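Long-range contacts in CELL division protein FTSZ (PDB 4B46), which binds GTP, which it probably hydrolyses, as a tubulin-like cytoskeletal protein that controls cell shape and is needed to form the rod-shaped cells required for efficient swimming: residues Val15-Val20 / Leu45-Ile50; Ile30-Val35 / Ser92-Glu97; Ser273-Ala278 / Gly342-Ser347; Cys287-Ala292 / Glu320-Met325. All blocks are in the same frame, centred on the assembly; numbering follows the deposited sequence.

How the contacts relate
Contacts 1 and 2 belong to the GTPase domain and meet at strand 31-38: A34 packs under V16 and V20 of contact 1, while its neighbours A33 and V35 turn the other way, to the loop of contact 2. Contacts 3 and 4 belong to the C-terminal domain and touch through L346, which lies against I289 and A292. Contact 3 is fully buried and held by van der Waals packing, without a hydrogen bond. The other three each join a loop to a regular element and are partly buried: a carboxylate gripped by backbone amides in contact 1, a surface salt bridge beside apolar packing in contact 2, and a turn fastened to a helix end in contact 4.

Contact 1 (Val15-Val20 / Leu45-Ile50); sequences VVDKFV and LGLKNI
OD1 of D17 is the focus of this contact: the backbone N of N49 reaches it at 2.8 Å, and the N of I50 adds a weak, longer bond. The second oxygen is used too: D17 OD2 takes the N of K48 at 2.8 Å. Both strong bonds come in on the syn side, 20° (N49) and 16° (K48) out of the carboxylate plane, which holds the group against rotation. N49 answers with its side chain, ND2 donating to the backbone O of D17 at 3.0 Å; the donor stands well above the carbonyl plane, so this bond is less well directed. Apolar atoms flank the polar centre. V20 CG1 lies 3.7 Å from N49 CB, and V16 CG1 meets I50 CD1 at 3.8 Å, those two side chains crossing at about a right angle. I50 CG1 lies anti to the carbonyl carbon (chi1 -61°), which takes CD1 to V16. Helix 9-26 is thereby tied to the loop leading into strand 55-57, close to the nucleotide site, for L47 packs beside G13, a GTP-binding residue. With an alanine in place of the aspartate, K48 and N49 would probably lose their acceptor, I50 its weak one, and the loop would be freer to shift. D17 is buried and met by consecutive backbone N-H groups, which probably stabilise its ionised form, while no charged group touches the carboxylate across these segments.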
loop_
_atom_site.group_PDB
_atom_site.type_symbol
_atom_site.label_atom_id
_atom_site.label_comp_id
_atom_site.label_asym_id
_atom_site.label_seq_id
_atom_site.Cartn_x
_atom_site.Cartn_y
_atom_site.Cartn_z
ATOM N N VAL A 15 4.500 2.913 -8.810
ATOM C CA VAL A 15 4.747 2.239 -7.540
ATOM C C VAL A 15 4.867 0.725 -7.729
ATOM O O VAL A 15 5.798 0.104 -7.204
ATOM C CB VAL A 15 3.681 2.619 -6.493
ATOM C CG1 VAL A 15 3.787 1.723 -5.234
ATOM C CG2 VAL A 15 3.836 4.107 -6.133
ATOM N N VAL A 16 3.951 0.140 -8.497
ATOM C CA VAL A 16 4.020 -1.290 -8.798
ATOM C C VAL A 16 5.293 -1.631 -9.568
ATOM O O VAL A 16 5.949 -2.638 -9.278
ATOM C CB VAL A 16 2.770 -1.795 -9.538
ATOM C CG1 VAL A 16 2.962 -3.264 -10.002
ATOM C CG2 VAL A 16 1.561 -1.694 -8.625
ATOM N N ASP A 17 5.654 -0.775 -10.522
ATOM C CA ASP A 17 6.893 -0.930 -11.281
ATOM C C ASP A 17 8.096 -0.996 -10.327
ATOM O O ASP A 17 8.978 -1.847 -10.472
ATOM C CB ASP A 17 7.059 0.244 -12.254
ATOM C CG ASP A 17 7.779 -0.139 -13.548
ATOM O OD1 ASP A 17 7.599 -1.275 -14.035
ATOM O OD2 ASP A 17 8.508 0.719 -14.097
ATOM N N LYS A 18 8.128 -0.097 -9.351
ATOM C CA LYS A 18 9.237 -0.053 -8.397
ATOM C C LYS A 18 9.208 -1.244 -7.445
ATOM O O LYS A 18 10.249 -1.744 -7.039
ATOM C CB LYS A 18 9.216 1.248 -7.602
ATOM C CG LYS A 18 10.455 1.452 -6.757
ATOM C CD LYS A 18 10.880 2.904 -6.781
ATOM C CE LYS A 18 12.388 3.029 -6.710
ATOM N NZ LYS A 18 12.815 4.427 -6.997
ATOM N N PHE A 19 8.005 -1.675 -7.081
ATOM C CA PHE A 19 7.827 -2.874 -6.273
ATOM C C PHE A 19 8.416 -4.099 -6.968
ATOM O O PHE A 19 9.060 -4.939 -6.330
ATOM C CB PHE A 19 6.345 -3.101 -5.981
ATOM C CG PHE A 19 6.044 -3.245 -4.526
ATOM C CD1 PHE A 19 6.628 -4.260 -3.789
ATOM C CD2 PHE A 19 5.209 -2.349 -3.886
ATOM C CE1 PHE A 19 6.368 -4.394 -2.442
ATOM C CE2 PHE A 19 4.946 -2.474 -2.537
ATOM C CZ PHE A 19 5.523 -3.498 -1.815
ATOM N N VAL A 20 8.195 -4.197 -8.275
ATOM C CA VAL A 20 8.762 -5.292 -9.060
ATOM C C VAL A 20 10.287 -5.271 -9.010
ATOM O O VAL A 20 10.927 -6.309 -8.856
ATOM C CB VAL A 20 8.292 -5.250 -10.535
ATOM C CG1 VAL A 20 9.060 -6.265 -11.374
ATOM C CG2 VAL A 20 6.794 -5.511 -10.619
ATOM N N LEU A 45 3.979 3.259 -21.532
ATOM C CA LEU A 45 5.240 3.110 -22.249
ATOM C C LEU A 45 6.441 3.414 -21.358
ATOM O O LEU A 45 7.531 2.890 -21.572
ATOM C CB LEU A 45 5.269 4.035 -23.471
ATOM C CG LEU A 45 4.278 3.739 -24.595
ATOM C CD1 LEU A 45 4.344 4.837 -25.653
ATOM C CD2 LEU A 45 4.566 2.380 -25.217
ATOM N N GLY A 46 6.238 4.266 -20.362
ATOM C CA GLY A 46 7.313 4.666 -19.474
ATOM C C GLY A 46 7.693 3.637 -18.424
ATOM O O GLY A 46 8.727 3.766 -17.773
ATOM N N LEU A 47 6.865 2.615 -18.247
ATOM C CA LEU A 47 7.160 1.593 -17.250
ATOM C C LEU A 47 8.329 0.745 -17.711
ATOM O O LEU A 47 8.591 0.634 -18.908
ATOM C CB LEU A 47 5.939 0.729 -16.978
ATOM C CG LEU A 47 4.745 1.534 -16.480
ATOM C CD1 LEU A 47 3.512 0.657 -16.424
ATOM C CD2 LEU A 47 5.045 2.152 -15.113
ATOM N N LYS A 48 9.035 0.148 -16.760
ATOM C CA LYS A 48 10.301 -0.503 -17.070
ATOM C C LYS A 48 10.286 -1.994 -16.771
ATOM O O LYS A 48 10.988 -2.769 -17.412
ATOM C CB LYS A 48 11.429 0.165 -16.276
ATOM C CG LYS A 48 11.616 1.636 -16.582
ATOM C CD LYS A 48 12.639 2.264 -15.653
ATOM C CE LYS A 48 12.826 3.748 -15.954
ATOM N NZ LYS A 48 13.416 3.982 -17.301
ATOM N N ASN A 49 9.478 -2.388 -15.796
ATOM C CA ASN A 49 9.573 -3.724 -15.220
ATOM C C ASN A 49 8.325 -4.568 -15.410
ATOM O O ASN A 49 8.359 -5.782 -15.259
ATOM C CB ASN A 49 9.888 -3.598 -13.733
ATOM C CG ASN A 49 11.099 -2.739 -13.480
ATOM O OD1 ASN A 49 12.172 -3.004 -14.013
ATOM N ND2 ASN A 49 10.930 -1.683 -12.695
ATOM N N ILE A 50 7.216 -3.919 -15.724
ATOM C CA ILE A 50 5.969 -4.625 -15.948
ATOM C C ILE A 50 5.905 -5.091 -17.400
ATOM O O ILE A 50 6.097 -4.296 -18.313
ATOM C CB ILE A 50 4.776 -3.724 -15.587
ATOM C CG1 ILE A 50 4.867 -3.349 -14.101
ATOM C CG2 ILE A 50 3.460 -4.408 -15.923
ATOM C CD1 ILE A 50 3.761 -2.484 -13.592
#

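Contact 2 (Ile30-Val35 / Ser92-Glu97); sequences IVRAAV and SIPVHE
R32 reaches E97 because its chain, with CG anti to the backbone N, bends sharply at chi2 (63°), whereas E97 sets off with CG anti to its carbonyl carbon (chi1 -66°) and then runs extended. The two ends meet side-on: E97 OE1 lies 3.0 Å from R32 NE and also 3.0 Å from R32 NH2, so one oxygen receives both donors. That oxygen sits in the guanidinium plane, and the two flat groups are only 9° apart. One guanidinium face is covered by P94, whose CG is 3.8 Å from R32 NH2. Deeper in, the contact is apolar. I93 straddles the methyl of A33, with I93 CG1 at 3.5 Å and I93 CG2 at 3.6 Å from A33 CB, and its tip CD1 goes on to V35 CG2 at 3.8 Å. The loop before strand 100-106 is thus laid along one side of strand 31-38, in the Rossmann-like GTPase domain; A34 turns the other way, to helix 9-26. The chemistry is graded by depth: buried A33, V35 and I93 exclude water, while the ion pair joins two exposed residues, where solvent would probably weaken it.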
loop_
_atom_site.group_PDB
_atom_site.type_symbol
_atom_site.label_atom_id
_atom_site.label_comp_id
_atom_site.label_asym_id
_atom_site.label_seq_id
_atom_site.Cartn_x
_atom_site.Cartn_y
_atom_site.Cartn_z
ATOM N N ILE A 30 7.733 -11.671 -3.539
ATOM C CA ILE A 30 6.478 -10.995 -3.212
ATOM C C ILE A 30 5.540 -10.771 -4.406
ATOM O O ILE A 30 4.344 -11.062 -4.338
ATOM C CB ILE A 30 6.751 -9.630 -2.578
ATOM C CG1 ILE A 30 7.550 -9.791 -1.284
ATOM C CG2 ILE A 30 5.450 -8.888 -2.311
ATOM C CD1 ILE A 30 8.118 -8.492 -0.796
ATOM N N VAL A 31 6.076 -10.228 -5.489
ATOM C CA VAL A 31 5.241 -9.857 -6.630
ATOM C C VAL A 31 5.122 -11.027 -7.595
ATOM O O VAL A 31 5.923 -11.171 -8.523
ATOM C CB VAL A 31 5.808 -8.625 -7.356
ATOM C CG1 VAL A 31 4.790 -8.075 -8.347
ATOM C CG2 VAL A 31 6.205 -7.553 -6.339
ATOM N N ARG A 32 4.118 -11.869 -7.366
ATOM C CA ARG A 32 3.928 -13.064 -8.176
ATOM C C ARG A 32 3.359 -12.681 -9.537
ATOM O O ARG A 32 3.565 -13.374 -10.541
ATOM C CB ARG A 32 3.003 -14.048 -7.457
ATOM C CG ARG A 32 2.785 -15.353 -8.205
ATOM C CD ARG A 32 4.075 -16.136 -8.368
ATOM N NE ARG A 32 3.948 -17.199 -9.367
ATOM C CZ ARG A 32 4.565 -17.204 -10.547
ATOM N NH1 ARG A 32 5.369 -16.209 -10.882
ATOM N NH2 ARG A 32 4.385 -18.214 -11.388
ATOM N N ALA A 33 2.643 -11.562 -9.567
ATOM C CA ALA A 33 2.119 -11.024 -10.817
ATOM C C ALA A 33 2.004 -9.517 -10.709
ATOM O O ALA A 33 1.592 -8.993 -9.677
ATOM C CB ALA A 33 0.764 -11.618 -11.125
ATOM N N ALA A 34 2.365 -8.815 -11.775
ATOM C CA ALA A 34 2.199 -7.369 -11.792
ATOM C C ALA A 34 1.484 -6.912 -13.068
ATOM O O ALA A 34 1.817 -7.346 -14.168
ATOM C CB ALA A 34 3.534 -6.677 -11.634
ATOM N N VAL A 35 0.483 -6.058 -12.894
ATOM C CA VAL A 35 -0.306 -5.527 -14.005
ATOM C C VAL A 35 -0.464 -4.014 -13.815
ATOM O O VAL A 35 -0.566 -3.543 -12.680
ATOM C CB VAL A 35 -1.695 -6.221 -14.081
ATOM C CG1 VAL A 35 -2.612 -5.520 -15.074
ATOM C CG2 VAL A 35 -1.537 -7.709 -14.464
ATOM N N SER A 92 -4.137 -14.078 -17.306
ATOM C CA SER A 92 -2.832 -14.687 -17.544
ATOM C C SER A 92 -2.071 -14.897 -16.232
ATOM O O SER A 92 -1.086 -15.637 -16.180
ATOM C CB SER A 92 -2.015 -13.836 -18.515
ATOM O OG SER A 92 -2.726 -13.630 -19.727
ATOM N N ILE A 93 -2.547 -14.248 -15.174
ATOM C CA ILE A 93 -1.984 -14.395 -13.834
ATOM C C ILE A 93 -2.323 -15.750 -13.219
ATOM O O ILE A 93 -3.482 -16.152 -13.213
ATOM C CB ILE A 93 -2.544 -13.303 -12.903
ATOM C CG1 ILE A 93 -1.990 -11.936 -13.298
ATOM C CG2 ILE A 93 -2.255 -13.622 -11.438
ATOM C CD1 ILE A 93 -2.579 -10.792 -12.499
ATOM N N PRO A 94 -1.313 -16.454 -12.681
ATOM C CA PRO A 94 -1.583 -17.702 -11.961
ATOM C C PRO A 94 -2.182 -17.386 -10.588
ATOM O O PRO A 94 -1.474 -17.358 -9.574
ATOM C CB PRO A 94 -0.194 -18.320 -11.813
ATOM C CG PRO A 94 0.729 -17.132 -11.755
ATOM C CD PRO A 94 0.111 -16.072 -12.628
ATOM N N VAL A 95 -3.487 -17.135 -10.567
ATOM C CA VAL A 95 -4.170 -16.680 -9.362
ATOM C C VAL A 95 -4.133 -17.710 -8.228
ATOM O O VAL A 95 -4.063 -17.336 -7.062
ATOM C CB VAL A 95 -5.621 -16.234 -9.670
ATOM C CG1 VAL A 95 -6.355 -15.833 -8.396
ATOM C CG2 VAL A 95 -5.611 -15.072 -10.664
ATOM N N HIS A 96 -4.148 -19.001 -8.565
ATOM C CA HIS A 96 -4.046 -20.042 -7.546
ATOM C C HIS A 96 -2.739 -19.953 -6.757
ATOM O O HIS A 96 -2.614 -20.546 -5.686
ATOM C CB HIS A 96 -4.187 -21.442 -8.158
ATOM C CG HIS A 96 -5.548 -21.731 -8.709
ATOM N ND1 HIS A 96 -6.693 -21.657 -7.946
ATOM C CD2 HIS A 96 -5.947 -22.095 -9.950
ATOM C CE1 HIS A 96 -7.740 -21.954 -8.695
ATOM N NE2 HIS A 96 -7.314 -22.226 -9.914
ATOM N N GLU A 97 -1.768 -19.209 -7.280
ATOM C CA GLU A 97 -0.466 -19.118 -6.622
ATOM C C GLU A 97 -0.283 -17.832 -5.826
ATOM O O GLU A 97 0.824 -17.542 -5.375
ATOM C CB GLU A 97 0.670 -19.272 -7.638
ATOM C CG GLU A 97 0.747 -20.659 -8.287
ATOM C CD GLU A 97 1.654 -20.687 -9.508
ATOM O OE1 GLU A 97 2.496 -19.773 -9.659
ATOM O OE2 GLU A 97 1.520 -21.624 -10.324
#

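Contact 3 (Ser273-Ala278 / Gly342-Ser347); sequences SLVRKA and GVILLS
Apolar side-chain packing centres on I344 of strand 339-347, which points at helix 265-280. Its CG1 lies anti to the carbonyl carbon (chi1 -57°) and the chain then runs extended (chi2 176°), which brings CD1 against two residues of the helix: I344 CD1 lies 4.1 Å from A278 CB and 4.3 Å from V275 CG1. These are ordinary van der Waals separations, with no interlocking of long chains.

A second class is side chain against backbone. The closest approach of the contact is I344 CD1 to the carbonyl O of V275, at 3.5 Å. Two residues earlier in the strand, G342 is met through its main chain: A278 CB rests 3.7 Å from G342 O, and L274 CD1 lies 4.0 Å from G342 N.

Polar bonding across the interface is absent, no hydrogen bond joining the segments. The strand's backbone is engaged within its sheet instead, G342 pairing with A234 and I344 with G232.

The short axes approach to 7.6 Å and cross at -48°, which places the helix obliquely over the mixed sheet of the C-terminal domain. Strand alternation sorts the faces: G342 and I344 turn to this helix, whereas V343 between them packs on V196 and L197 of helix 179-198. I318 of helix 308-322 also touches I344. With no hydrogen bond across the segments and every touching residue buried, adhesion here probably rests on exclusion of water and close fit, not on directional bonds.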
loop_
_atom_site.group_PDB
_atom_site.type_symbol
_atom_site.label_atom_id
_atom_site.label_comp_id
_atom_site.label_asym_id
_atom_site.label_seq_id
_atom_site.Cartn_x
_atom_site.Cartn_y
_atom_site.Cartn_z
ATOM N N SER A 273 14.344 -1.186 20.601
ATOM C CA SER A 273 14.576 0.186 20.142
ATOM C C SER A 273 13.993 0.462 18.757
ATOM O O SER A 273 13.358 1.494 18.545
ATOM C CB SER A 273 16.072 0.522 20.155
ATOM O OG SER A 273 16.516 0.760 21.479
ATOM N N LEU A 274 14.225 -0.445 17.810
ATOM C CA LEU A 274 13.630 -0.316 16.483
ATOM C C LEU A 274 12.106 -0.306 16.557
ATOM O O LEU A 274 11.447 0.438 15.830
ATOM C CB LEU A 274 14.066 -1.462 15.574
ATOM C CG LEU A 274 15.394 -1.392 14.831
ATOM C CD1 LEU A 274 15.477 -2.593 13.909
ATOM C CD2 LEU A 274 15.539 -0.086 14.043
ATOM N N VAL A 275 11.561 -1.149 17.430
ATOM C CA VAL A 275 10.121 -1.238 17.627
ATOM C C VAL A 275 9.576 0.118 18.075
ATOM O O VAL A 275 8.609 0.633 17.505
ATOM C CB VAL A 275 9.754 -2.348 18.652
ATOM C CG1 VAL A 275 8.288 -2.288 19.018
ATOM C CG2 VAL A 275 10.090 -3.727 18.094
ATOM N N ARG A 276 10.212 0.702 19.084
ATOM C CA ARG A 276 9.835 2.038 19.544
ATOM C C ARG A 276 9.965 3.102 18.451
ATOM O O ARG A 276 9.063 3.920 18.270
ATOM C CB ARG A 276 10.627 2.439 20.793
ATOM C CG ARG A 276 10.333 1.546 22.004
ATOM C CD ARG A 276 10.801 2.177 23.325
ATOM N NE ARG A 276 12.243 2.406 23.346
ATOM C CZ ARG A 276 13.135 1.468 23.646
ATOM N NH1 ARG A 276 12.726 0.246 23.952
ATOM N NH2 ARG A 276 14.429 1.750 23.637
ATOM N N LYS A 277 11.076 3.084 17.719
ATOM C CA LYS A 277 11.311 4.073 16.665
ATOM C C LYS A 277 10.268 3.975 15.568
ATOM O O LYS A 277 9.817 4.995 15.028
ATOM C CB LYS A 277 12.708 3.913 16.068
ATOM C CG LYS A 277 13.816 4.406 16.970
ATOM C CD LYS A 277 15.154 3.816 16.564
ATOM C CE LYS A 277 16.226 4.107 17.601
ATOM N NZ LYS A 277 17.490 3.406 17.261
ATOM N N ALA A 278 9.876 2.744 15.241
ATOM C CA ALA A 278 8.869 2.512 14.214
ATOM C C ALA A 278 7.491 2.973 14.679
ATOM O O ALA A 278 6.733 3.563 13.902
ATOM C CB ALA A 278 8.833 1.035 13.816
ATOM N N GLY A 342 12.396 -2.871 11.340
ATOM C CA GLY A 342 11.189 -3.197 12.075
ATOM C C GLY A 342 9.994 -2.506 11.450
ATOM O O GLY A 342 10.036 -1.301 11.190
ATOM N N VAL A 343 8.934 -3.269 11.191
ATOM C CA VAL A 343 7.712 -2.708 10.641
ATOM C C VAL A 343 6.561 -3.003 11.577
ATOM O O VAL A 343 6.435 -4.105 12.095
ATOM C CB VAL A 343 7.409 -3.285 9.230
ATOM C CG1 VAL A 343 5.905 -3.397 8.979
ATOM C CG2 VAL A 343 8.069 -2.431 8.155
ATOM N N ILE A 344 5.719 -2.011 11.807
ATOM C CA ILE A 344 4.499 -2.242 12.555
ATOM C C ILE A 344 3.315 -1.945 11.653
ATOM O O ILE A 344 3.199 -0.851 11.110
ATOM C CB ILE A 344 4.432 -1.361 13.813
ATOM C CG1 ILE A 344 5.667 -1.623 14.701
ATOM C CG2 ILE A 344 3.148 -1.642 14.580
ATOM C CD1 ILE A 344 5.756 -0.726 15.922
ATOM N N LEU A 345 2.453 -2.937 11.480
ATOM C CA LEU A 345 1.231 -2.768 10.719
ATOM C C LEU A 345 0.124 -2.582 11.732
ATOM O O LEU A 345 -0.034 -3.402 12.641
ATOM C CB LEU A 345 0.964 -4.010 9.856
ATOM C CG LEU A 345 -0.436 -4.165 9.258
ATOM C CD1 LEU A 345 -0.774 -3.018 8.290
ATOM C CD2 LEU A 345 -0.594 -5.535 8.568
ATOM N N LEU A 346 -0.602 -1.476 11.605
ATOM C CA LEU A 346 -1.729 -1.188 12.473
ATOM C C LEU A 346 -2.977 -1.160 11.612
ATOM O O LEU A 346 -3.092 -0.339 10.705
ATOM C CB LEU A 346 -1.543 0.155 13.188
ATOM C CG LEU A 346 -0.321 0.255 14.101
ATOM C CD1 LEU A 346 -0.147 1.678 14.616
ATOM C CD2 LEU A 346 -0.438 -0.715 15.273
ATOM N N SER A 347 -3.900 -2.078 11.881
ATOM C CA SER A 347 -5.092 -2.196 11.065
ATOM C C SER A 347 -6.294 -1.737 11.860
ATOM O O SER A 347 -6.371 -1.984 13.052
ATOM C CB SER A 347 -5.261 -3.638 10.577
ATOM O OG SER A 347 -6.597 -3.892 10.161
#

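Contact 4 (Cys287-Ala292 / Glu320-Met325); sequences CEIEGA and EQTGSM
I289 can be followed outward along the end of helix 308-322. Its CB is 4.1 Å from T322 CG2; CG1, held between the backbone N and the carbonyl carbon (chi1 68°), turns to the carbonyl O of Q321 at 3.7 Å; and the tip CD1 rests against both Q321 CB and T322 CG2, 4.0 Å from each. The backbone O of I289 also faces the T322 methyl, CG2, at 3.6 Å. I289 opens a type II beta turn that ends at A292, just before strand 294-301, and this turn is fastened to the helix terminus by one strong bond: G291 N donates to T322 O at 2.8 Å, nearly straight at 166° and in the carbonyl plane. T322 itself makes an ST turn, its OG1 accepting from S324 N at 3.1 Å while also bonding to I318 O one helical turn back; G323 between them has positive phi (65°), the point where the chain leaves the helix. A valine in place of this threonine would probably leave the amide of S324 without its acceptor and the carbonyl of I318 without its hydroxyl partner, letting the helix exit loosen. E290 folds back over the same end, where OE1 stands 2.9 Å from Q321 O; these are two acceptors, so the approach is not a hydrogen bond and is likely to be somewhat unfavourable.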
loop_
_atom_site.group_PDB
_atom_site.type_symbol
_atom_site.label_atom_id
_atom_site.label_comp_id
_atom_site.label_asym_id
_atom_site.label_seq_id
_atom_site.Cartn_x
_atom_site.Cartn_y
_atom_site.Cartn_z
ATOM N N CYS A 287 -1.481 9.160 12.433
ATOM C CA CYS A 287 -2.640 9.000 13.300
ATOM C C CYS A 287 -2.155 8.710 14.712
ATOM O O CYS A 287 -0.965 8.517 14.938
ATOM C CB CYS A 287 -3.531 7.849 12.811
ATOM S SG CYS A 287 -2.743 6.216 12.795
ATOM N N GLU A 288 -3.066 8.688 15.671
ATOM C CA GLU A 288 -2.715 8.198 16.991
ATOM C C GLU A 288 -2.855 6.686 16.936
ATOM O O GLU A 288 -3.826 6.179 16.391
ATOM C CB GLU A 288 -3.619 8.800 18.056
ATOM C CG GLU A 288 -3.233 10.240 18.390
ATOM C CD GLU A 288 -4.276 10.958 19.213
ATOM O OE1 GLU A 288 -5.284 11.418 18.627
ATOM O OE2 GLU A 288 -4.074 11.078 20.441
ATOM N N ILE A 289 -1.864 5.974 17.455
ATOM C CA ILE A 289 -1.829 4.522 17.318
ATOM C C ILE A 289 -2.709 3.859 18.372
ATOM O O ILE A 289 -3.076 2.694 18.239
ATOM C CB ILE A 289 -0.379 3.975 17.361
ATOM C CG1 ILE A 289 0.230 4.142 18.753
ATOM C CG2 ILE A 289 0.482 4.675 16.301
ATOM C CD1 ILE A 289 1.654 3.627 18.860
ATOM N N GLU A 290 -3.058 4.611 19.410
ATOM C CA GLU A 290 -4.008 4.127 20.402
ATOM C C GLU A 290 -5.353 3.849 19.716
ATOM O O GLU A 290 -5.817 4.628 18.884
ATOM C CB GLU A 290 -4.164 5.145 21.534
ATOM C CG GLU A 290 -5.051 4.684 22.680
ATOM C CD GLU A 290 -4.412 3.600 23.531
ATOM O OE1 GLU A 290 -3.164 3.557 23.616
ATOM O OE2 GLU A 290 -5.159 2.791 24.123
ATOM N N GLY A 291 -5.967 2.720 20.036
ATOM C CA GLY A 291 -7.256 2.397 19.453
ATOM C C GLY A 291 -7.232 1.578 18.170
ATOM O O GLY A 291 -8.293 1.238 17.648
ATOM N N ALA A 292 -6.043 1.279 17.646
ATOM C CA ALA A 292 -5.932 0.390 16.490
ATOM C C ALA A 292 -6.546 -0.954 16.858
ATOM O O ALA A 292 -6.475 -1.383 18.008
ATOM C CB ALA A 292 -4.484 0.216 16.072
ATOM N N GLU A 320 0.852 -2.022 25.058
ATOM C CA GLU A 320 0.805 -0.890 25.981
ATOM C C GLU A 320 0.508 0.425 25.273
ATOM O O GLU A 320 -0.242 1.252 25.783
ATOM C CB GLU A 320 2.121 -0.772 26.752
ATOM C CG GLU A 320 2.421 -1.990 27.628
ATOM C CD GLU A 320 3.783 -1.924 28.292
ATOM O OE1 GLU A 320 4.194 -0.818 28.705
ATOM O OE2 GLU A 320 4.442 -2.980 28.402
ATOM N N GLN A 321 1.089 0.604 24.089
ATOM C CA GLN A 321 0.970 1.857 23.360
ATOM C C GLN A 321 -0.306 1.965 22.530
ATOM O O GLN A 321 -0.685 3.056 22.118
ATOM C CB GLN A 321 2.182 2.043 22.441
ATOM C CG GLN A 321 3.518 2.070 23.174
ATOM C CD GLN A 321 3.664 3.282 24.073
ATOM O OE1 GLN A 321 3.242 4.378 23.721
ATOM N NE2 GLN A 321 4.266 3.086 25.240
ATOM N N THR A 322 -0.959 0.840 22.262
ATOM C CA THR A 322 -2.086 0.840 21.322
ATOM C C THR A 322 -3.400 0.417 21.957
ATOM O O THR A 322 -4.468 0.856 21.532
ATOM C CB THR A 322 -1.833 -0.096 20.125
ATOM O OG1 THR A 322 -1.634 -1.439 20.608
ATOM C CG2 THR A 322 -0.605 0.357 19.329
ATOM N N GLY A 323 -3.321 -0.455 22.960
ATOM C CA GLY A 323 -4.504 -1.120 23.479
ATOM C C GLY A 323 -5.147 -2.056 22.458
ATOM O O GLY A 323 -6.327 -2.395 22.576
ATOM N N SER A 324 -4.383 -2.473 21.450
ATOM C CA SER A 324 -4.924 -3.351 20.399
ATOM C C SER A 324 -5.511 -4.645 20.941
ATOM O O SER A 324 -5.015 -5.218 21.916
ATOM C CB SER A 324 -3.872 -3.685 19.334
ATOM O OG SER A 324 -3.501 -2.533 18.595
ATOM N N MET A 325 -6.567 -5.100 20.278
ATOM C CA MET A 325 -7.234 -6.348 20.614
ATOM C C MET A 325 -6.259 -7.528 20.543
ATOM O O MET A 325 -6.268 -8.414 21.398
ATOM C CB MET A 325 -8.391 -6.560 19.643
ATOM C CG MET A 325 -9.412 -7.609 20.033
ATOM S SD MET A 325 -10.443 -7.983 18.592
ATOM C CE MET A 325 -11.808 -8.862 19.346
#